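Long-range contact in Oxidored_FMN domain-containing protein ([Pseudomonas] geniculata N1, PDB 6L6J), which oxidises the amine 6-hydroxypseudooxynicotine, probably through its bound FMN and [4Fe-4S] cluster, and also binds ADP: residues A109-P123 and K126-I140. Residues are numbered along the deposited sequence; the frame is centred on the assembly and turned at random.
Sequences ASGPAIYHREHPLSP and KYPHYFINPIAARTI
Pro112 lays its CD over the centre of the Phe131 ring, 3.7 Å from the centroid and 4° off the ring normal, a CH-pi contact; the carbonyl of Ser110 meets the same ring at its edge. Ile135 extends the apolar seam with two branches. Ile135 CG1, anti to the backbone N (chi1 -178°), reaches Pro120 CD at 3.7 Å. Ile135 CG2 turns to Pro112 CB at 3.9 Å. Further along, the methyls of Ala109 and Ala137 meet, and Ile140 CG2 packs against Leu121 CB at 3.7 Å. Leu121 and Arg138 run side by side, Leu121 CD2 lying 3.5 Å from Arg138 NE.

Backbone bonds fix the register: Arg138 N gives a firm bond to Pro120 O (2.8 Å), followed by weak ones from Ser122 N to Arg138 O and from Ile140 N to Ser122 O.

Polar groups add a water bridge and an aspartate link. One water accepts from Arg138 NE, in the guanidinium plane, and donates to His119 O and Glu118 OE1; Arg138 NH2 has a salt bridge to Asp144. His129 uses NE2 on Asp180, whose other oxygen takes Ala109 N, and His129 ND1 accepts from Lys126 NZ (3.3 Å). A leucine in place of His129 would probably deprive Asp180 of one partner and leave the lysine amine with the carbonyl of Tyr127 but without its ring acceptor.

Strands 121-122 and 138-139 form a small parallel pair within the long excursion that follows barrel strand 99-105 and precedes helix 142-162, a beta-alpha loop elaboration on a TIM barrel, with the side chain of Ser110 about 10 Å from the bound FMN.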
loop_
_atom_site.group_PDB
_atom_site.type_symbol
_atom_site.label_atom_id
_atom_site.label_comp_id
_atom_site.label_asym_id
_atom_site.label_seq_id
_atom_site.Cartn_x
_atom_site.Cartn_y
_atom_site.Cartn_z
ATOM N N ALA A 109 -9.143 10.510 -19.427
ATOM C CA ALA A 109 -7.790 10.692 -19.993
ATOM C C ALA A 109 -6.738 10.226 -18.976
ATOM O O ALA A 109 -5.705 10.905 -18.852
ATOM C CB ALA A 109 -7.614 12.143 -20.366
ATOM N N SER A 110 -7.003 9.117 -18.292
ATOM C CA SER A 110 -6.147 8.512 -17.245
ATOM C C SER A 110 -5.748 7.077 -17.610
ATOM O O SER A 110 -4.925 6.499 -16.875
ATOM C CB SER A 110 -6.869 8.514 -15.938
ATOM O OG SER A 110 -7.734 7.385 -15.835
ATOM N N GLY A 111 -6.332 6.508 -18.670
ATOM C CA GLY A 111 -6.049 5.134 -19.126
ATOM C C GLY A 111 -6.080 5.019 -20.651
ATOM O O GLY A 111 -6.702 5.848 -21.324
ATOM N N PRO A 112 -5.438 3.968 -21.227
ATOM C CA PRO A 112 -5.307 3.832 -22.675
ATOM C C PRO A 112 -6.420 3.033 -23.368
ATOM O O PRO A 112 -6.401 2.978 -24.569
ATOM C CB PRO A 112 -3.968 3.081 -22.731
ATOM C CG PRO A 112 -4.075 2.082 -21.611
ATOM C CD PRO A 112 -4.792 2.842 -20.516
ATOM N N ALA A 113 -7.359 2.452 -22.604
ATOM C CA ALA A 113 -8.559 1.763 -23.137
ATOM C C ALA A 113 -8.126 0.584 -24.008
ATOM O O ALA A 113 -8.734 0.391 -25.107
ATOM C CB ALA A 113 -9.378 2.759 -23.935
ATOM N N ILE A 114 -7.133 -0.179 -23.551
ATOM C CA ILE A 114 -6.370 -1.137 -24.414
ATOM C C ILE A 114 -7.138 -2.460 -24.561
ATOM O O ILE A 114 -6.978 -3.125 -25.620
ATOM C CB ILE A 114 -4.932 -1.342 -23.879
ATOM C CG1 ILE A 114 -3.940 -0.376 -24.529
ATOM C CG2 ILE A 114 -4.446 -2.779 -23.999
ATOM C CD1 ILE A 114 -3.802 -0.524 -26.028
ATOM N N TYR A 115 -7.885 -2.878 -23.539
ATOM C CA TYR A 115 -8.497 -4.234 -23.484
ATOM C C TYR A 115 -9.278 -4.490 -24.784
ATOM O O TYR A 115 -9.086 -5.560 -25.389
ATOM C CB TYR A 115 -9.358 -4.403 -22.230
ATOM C CG TYR A 115 -8.586 -4.648 -20.948
ATOM C CD1 TYR A 115 -7.545 -5.573 -20.885
ATOM C CD2 TYR A 115 -8.906 -3.978 -19.775
ATOM C CE1 TYR A 115 -6.853 -5.823 -19.712
ATOM C CE2 TYR A 115 -8.219 -4.219 -18.598
ATOM C CZ TYR A 115 -7.189 -5.141 -18.566
ATOM O OH TYR A 115 -6.499 -5.369 -17.412
ATOM N N HIS A 116 -10.085 -3.521 -25.221
ATOM C CA HIS A 116 -10.904 -3.585 -26.456
ATOM C C HIS A 116 -10.386 -2.586 -27.482
ATOM O O HIS A 116 -11.208 -2.092 -28.282
ATOM C CB HIS A 116 -12.374 -3.320 -26.146
ATOM C CG HIS A 116 -13.022 -4.447 -25.430
ATOM N ND1 HIS A 116 -13.369 -4.369 -24.105
ATOM C CD2 HIS A 116 -13.347 -5.686 -25.839
ATOM C CE1 HIS A 116 -13.915 -5.499 -23.730
ATOM N NE2 HIS A 116 -13.905 -6.316 -24.765
ATOM N N ARG A 117 -9.074 -2.321 -27.452
ATOM C CA ARG A 117 -8.347 -1.486 -28.436
ATOM C C ARG A 117 -9.249 -0.314 -28.799
ATOM O O ARG A 117 -9.622 -0.156 -29.952
ATOM C CB ARG A 117 -7.955 -2.320 -29.658
ATOM C CG ARG A 117 -6.857 -3.334 -29.398
ATOM C CD ARG A 117 -7.375 -4.637 -28.823
ATOM N NE ARG A 117 -6.368 -5.682 -28.973
ATOM C CZ ARG A 117 -5.296 -5.838 -28.200
ATOM N NH1 ARG A 117 -5.101 -5.049 -27.164
ATOM N NH2 ARG A 117 -4.424 -6.801 -28.452
ATOM N N GLU A 118 -9.589 0.483 -27.805
ATOM C CA GLU A 118 -10.602 1.552 -27.937
ATOM C C GLU A 118 -9.901 2.903 -27.778
ATOM O O GLU A 118 -8.700 2.914 -27.386
ATOM C CB GLU A 118 -11.722 1.248 -26.935
ATOM C CG GLU A 118 -12.863 2.234 -26.967
ATOM C CD GLU A 118 -13.666 2.293 -28.248
ATOM O OE1 GLU A 118 -13.387 3.194 -29.100
ATOM O OE2 GLU A 118 -14.579 1.473 -28.368
ATOM N N HIS A 119 -10.594 3.976 -28.176
ATOM C CA HIS A 119 -10.150 5.384 -28.013
ATOM C C HIS A 119 -10.598 5.893 -26.640
ATOM O O HIS A 119 -11.775 5.878 -26.322
ATOM C CB HIS A 119 -10.672 6.240 -29.171
ATOM C CG HIS A 119 -10.207 5.792 -30.510
ATOM N ND1 HIS A 119 -9.039 6.285 -31.099
ATOM C CD2 HIS A 119 -10.770 4.950 -31.413
ATOM C CE1 HIS A 119 -8.896 5.733 -32.304
ATOM N NE2 HIS A 119 -9.955 4.904 -32.524
ATOM N N PRO A 120 -9.675 6.308 -25.755
ATOM C CA PRO A 120 -10.061 6.962 -24.502
ATOM C C PRO A 120 -10.644 8.363 -24.758
ATOM O O PRO A 120 -10.455 8.927 -25.833
ATOM C CB PRO A 120 -8.754 7.067 -23.691
ATOM C CG PRO A 120 -7.760 6.203 -24.442
ATOM C CD PRO A 120 -8.220 6.166 -25.886
ATOM N N LEU A 121 -11.312 8.917 -23.752
ATOM C CA LEU A 121 -12.123 10.151 -23.900
ATOM C C LEU A 121 -11.526 11.276 -23.036
ATOM O O LEU A 121 -10.870 10.984 -22.030
ATOM C CB LEU A 121 -13.575 9.838 -23.522
ATOM C CG LEU A 121 -14.157 8.561 -24.117
ATOM C CD1 LEU A 121 -15.518 8.282 -23.510
ATOM C CD2 LEU A 121 -14.257 8.632 -25.639
ATOM N N SER A 122 -11.750 12.520 -23.454
ATOM C CA SER A 122 -11.310 13.748 -22.759
ATOM C C SER A 122 -12.208 14.897 -23.203
ATOM O O SER A 122 -12.700 14.857 -24.341
ATOM C CB SER A 122 -9.862 14.039 -23.057
ATOM O OG SER A 122 -9.430 15.264 -22.464
ATOM N N PRO A 123 -12.423 15.933 -22.346
ATOM C CA PRO A 123 -13.030 17.190 -22.778
ATOM C C PRO A 123 -12.261 17.740 -23.985
ATOM O O PRO A 123 -12.902 18.266 -24.887
ATOM C CB PRO A 123 -12.881 18.137 -21.572
ATOM C CG PRO A 123 -11.864 17.465 -20.659
ATOM C CD PRO A 123 -12.041 15.982 -20.926
ATOM N N LYS A 126 -5.548 14.974 -25.441
ATOM C CA LYS A 126 -4.196 14.894 -24.852
ATOM C C LYS A 126 -3.854 13.407 -24.743
ATOM O O LYS A 126 -4.795 12.590 -24.789
ATOM C CB LYS A 126 -4.188 15.587 -23.490
ATOM C CG LYS A 126 -5.053 14.941 -22.408
ATOM C CD LYS A 126 -4.843 15.518 -21.022
ATOM C CE LYS A 126 -3.388 15.673 -20.605
ATOM N NZ LYS A 126 -2.685 14.380 -20.431
ATOM N N TYR A 127 -2.571 13.066 -24.602
ATOM C CA TYR A 127 -2.143 11.688 -24.243
ATOM C C TYR A 127 -2.647 11.422 -22.831
ATOM O O TYR A 127 -2.826 12.342 -22.050
ATOM C CB TYR A 127 -0.631 11.523 -24.410
ATOM C CG TYR A 127 -0.142 11.682 -25.829
ATOM C CD1 TYR A 127 -0.322 10.674 -26.762
ATOM C CD2 TYR A 127 0.539 12.816 -26.230
ATOM C CE1 TYR A 127 0.139 10.786 -28.064
ATOM C CE2 TYR A 127 1.005 12.945 -27.529
ATOM C CZ TYR A 127 0.807 11.927 -28.444
ATOM O OH TYR A 127 1.261 12.058 -29.714
ATOM N N PRO A 128 -2.964 10.167 -22.473
ATOM C CA PRO A 128 -3.337 9.833 -21.094
ATOM C C PRO A 128 -2.354 10.330 -20.009
ATOM O O PRO A 128 -1.182 10.321 -20.212
ATOM C CB PRO A 128 -3.329 8.297 -21.116
ATOM C CG PRO A 128 -3.628 7.937 -22.543
ATOM C CD PRO A 128 -2.973 9.011 -23.375
ATOM N N HIS A 129 -2.854 10.691 -18.833
ATOM C CA HIS A 129 -2.038 11.271 -17.737
ATOM C C HIS A 129 -0.919 10.297 -17.337
ATOM O O HIS A 129 0.245 10.753 -17.252
ATOM C CB HIS A 129 -2.890 11.694 -16.535
ATOM C CG HIS A 129 -4.199 12.352 -16.856
ATOM N ND1 HIS A 129 -4.336 13.367 -17.811
ATOM C CD2 HIS A 129 -5.430 12.172 -16.311
ATOM C CE1 HIS A 129 -5.598 13.757 -17.842
ATOM N NE2 HIS A 129 -6.296 13.030 -16.937
ATOM N N TYR A 130 -1.199 9.016 -17.115
ATOM C CA TYR A 130 -0.213 8.095 -16.471
ATOM C C TYR A 130 0.292 6.994 -17.429
ATOM O O TYR A 130 0.782 5.953 -16.946
ATOM C CB TYR A 130 -0.812 7.483 -15.196
ATOM C CG TYR A 130 -1.388 8.508 -14.262
ATOM C CD1 TYR A 130 -0.573 9.296 -13.464
ATOM C CD2 TYR A 130 -2.751 8.745 -14.238
ATOM C CE1 TYR A 130 -1.096 10.272 -12.629
ATOM C CE2 TYR A 130 -3.297 9.715 -13.411
ATOM C CZ TYR A 130 -2.464 10.478 -12.601
ATOM O OH TYR A 130 -2.994 11.433 -11.790
ATOM N N PHE A 131 0.208 7.211 -18.743
ATOM C CA PHE A 131 0.501 6.181 -19.772
ATOM C C PHE A 131 1.300 6.798 -20.925
ATOM O O PHE A 131 0.953 7.881 -21.373
ATOM C CB PHE A 131 -0.803 5.519 -20.239
ATOM C CG PHE A 131 -1.394 4.543 -19.249
ATOM C CD1 PHE A 131 -2.263 4.970 -18.256
ATOM C CD2 PHE A 131 -1.085 3.195 -19.301
ATOM C CE1 PHE A 131 -2.805 4.078 -17.347
ATOM C CE2 PHE A 131 -1.622 2.299 -18.394
ATOM C CZ PHE A 131 -2.480 2.746 -17.417
ATOM N N ILE A 132 2.305 6.068 -21.411
ATOM C CA ILE A 132 3.144 6.439 -22.601
ATOM C C ILE A 132 2.599 5.758 -23.857
ATOM O O ILE A 132 3.104 6.068 -24.928
ATOM C CB ILE A 132 4.633 6.118 -22.363
ATOM C CG1 ILE A 132 4.868 4.619 -22.185
ATOM C CG2 ILE A 132 5.137 6.920 -21.149
ATOM C CD1 ILE A 132 6.346 4.233 -22.002
ATOM N N ASN A 133 1.579 4.901 -23.727
ATOM C CA ASN A 133 0.972 4.181 -24.875
ATOM C C ASN A 133 0.677 5.183 -25.983
ATOM O O ASN A 133 0.209 6.290 -25.706
ATOM C CB ASN A 133 -0.319 3.436 -24.504
ATOM C CG ASN A 133 -0.096 2.368 -23.456
ATOM O OD1 ASN A 133 0.352 2.668 -22.350
ATOM N ND2 ASN A 133 -0.363 1.123 -23.815
ATOM N N PRO A 134 0.975 4.825 -27.255
ATOM C CA PRO A 134 0.741 5.713 -28.393
ATOM C C PRO A 134 -0.726 5.662 -28.801
ATOM O O PRO A 134 -1.015 5.129 -29.863
ATOM C CB PRO A 134 1.680 5.154 -29.477
ATOM C CG PRO A 134 1.780 3.671 -29.158
ATOM C CD PRO A 134 1.665 3.583 -27.654
ATOM N N ILE A 135 -1.603 6.160 -27.924
ATOM C CA ILE A 135 -3.072 6.322 -28.163
ATOM C C ILE A 135 -3.507 7.605 -27.453
ATOM O O ILE A 135 -3.251 7.733 -26.237
ATOM C CB ILE A 135 -3.867 5.073 -27.701
ATOM C CG1 ILE A 135 -5.368 5.205 -27.975
ATOM C CG2 ILE A 135 -3.581 4.720 -26.250
ATOM C CD1 ILE A 135 -5.739 4.954 -29.407
ATOM N N ALA A 136 -4.081 8.548 -28.200
ATOM C CA ALA A 136 -4.545 9.862 -27.686
ATOM C C ALA A 136 -5.943 9.704 -27.082
ATOM O O ALA A 136 -6.724 8.906 -27.616
ATOM C CB ALA A 136 -4.540 10.895 -28.784
ATOM N N ALA A 137 -6.218 10.435 -25.997
ATOM C CA ALA A 137 -7.557 10.657 -25.418
ATOM C C ALA A 137 -8.313 11.640 -26.314
ATOM O O ALA A 137 -7.893 12.797 -26.371
ATOM C CB ALA A 137 -7.410 11.157 -23.998
ATOM N N ARG A 138 -9.392 11.218 -26.969
ATOM C CA ARG A 138 -10.042 12.014 -28.061
ATOM C C ARG A 138 -10.972 13.078 -27.457
ATOM O O ARG A 138 -11.588 12.800 -26.450
ATOM C CB ARG A 138 -10.750 11.107 -29.090
ATOM C CG ARG A 138 -12.120 10.603 -28.661
ATOM C CD ARG A 138 -12.609 9.483 -29.544
ATOM N NE ARG A 138 -13.872 8.923 -29.083
ATOM C CZ ARG A 138 -15.061 9.534 -29.171
ATOM N NH1 ARG A 138 -15.174 10.734 -29.722
ATOM N NH2 ARG A 138 -16.139 8.941 -28.689
ATOM N N THR A 139 -11.020 14.271 -28.053
ATOM C CA THR A 139 -12.036 15.334 -27.803
ATOM C C THR A 139 -13.414 14.722 -28.067
ATOM O O THR A 139 -13.544 14.093 -29.132
ATOM C CB THR A 139 -11.823 16.562 -28.715
ATOM O OG1 THR A 139 -10.505 17.104 -28.546
ATOM C CG2 THR A 139 -12.847 17.657 -28.467
ATOM N N ILE A 140 -14.380 14.883 -27.154
ATOM C CA ILE A 140 -15.705 14.205 -27.279
ATOM C C ILE A 140 -16.764 15.196 -27.804
ATOM O O ILE A 140 -16.778 16.349 -27.357
ATOM C CB ILE A 140 -16.112 13.463 -25.977
ATOM C CG1 ILE A 140 -16.241 14.354 -24.741
ATOM C CG2 ILE A 140 -15.165 12.301 -25.709
ATOM C CD1 ILE A 140 -16.789 13.614 -23.521
HETATM O O HOH W 1 -13.907 6.171 -28.074
HETATM O O HOH W 2 -7.178 7.909 -29.991
#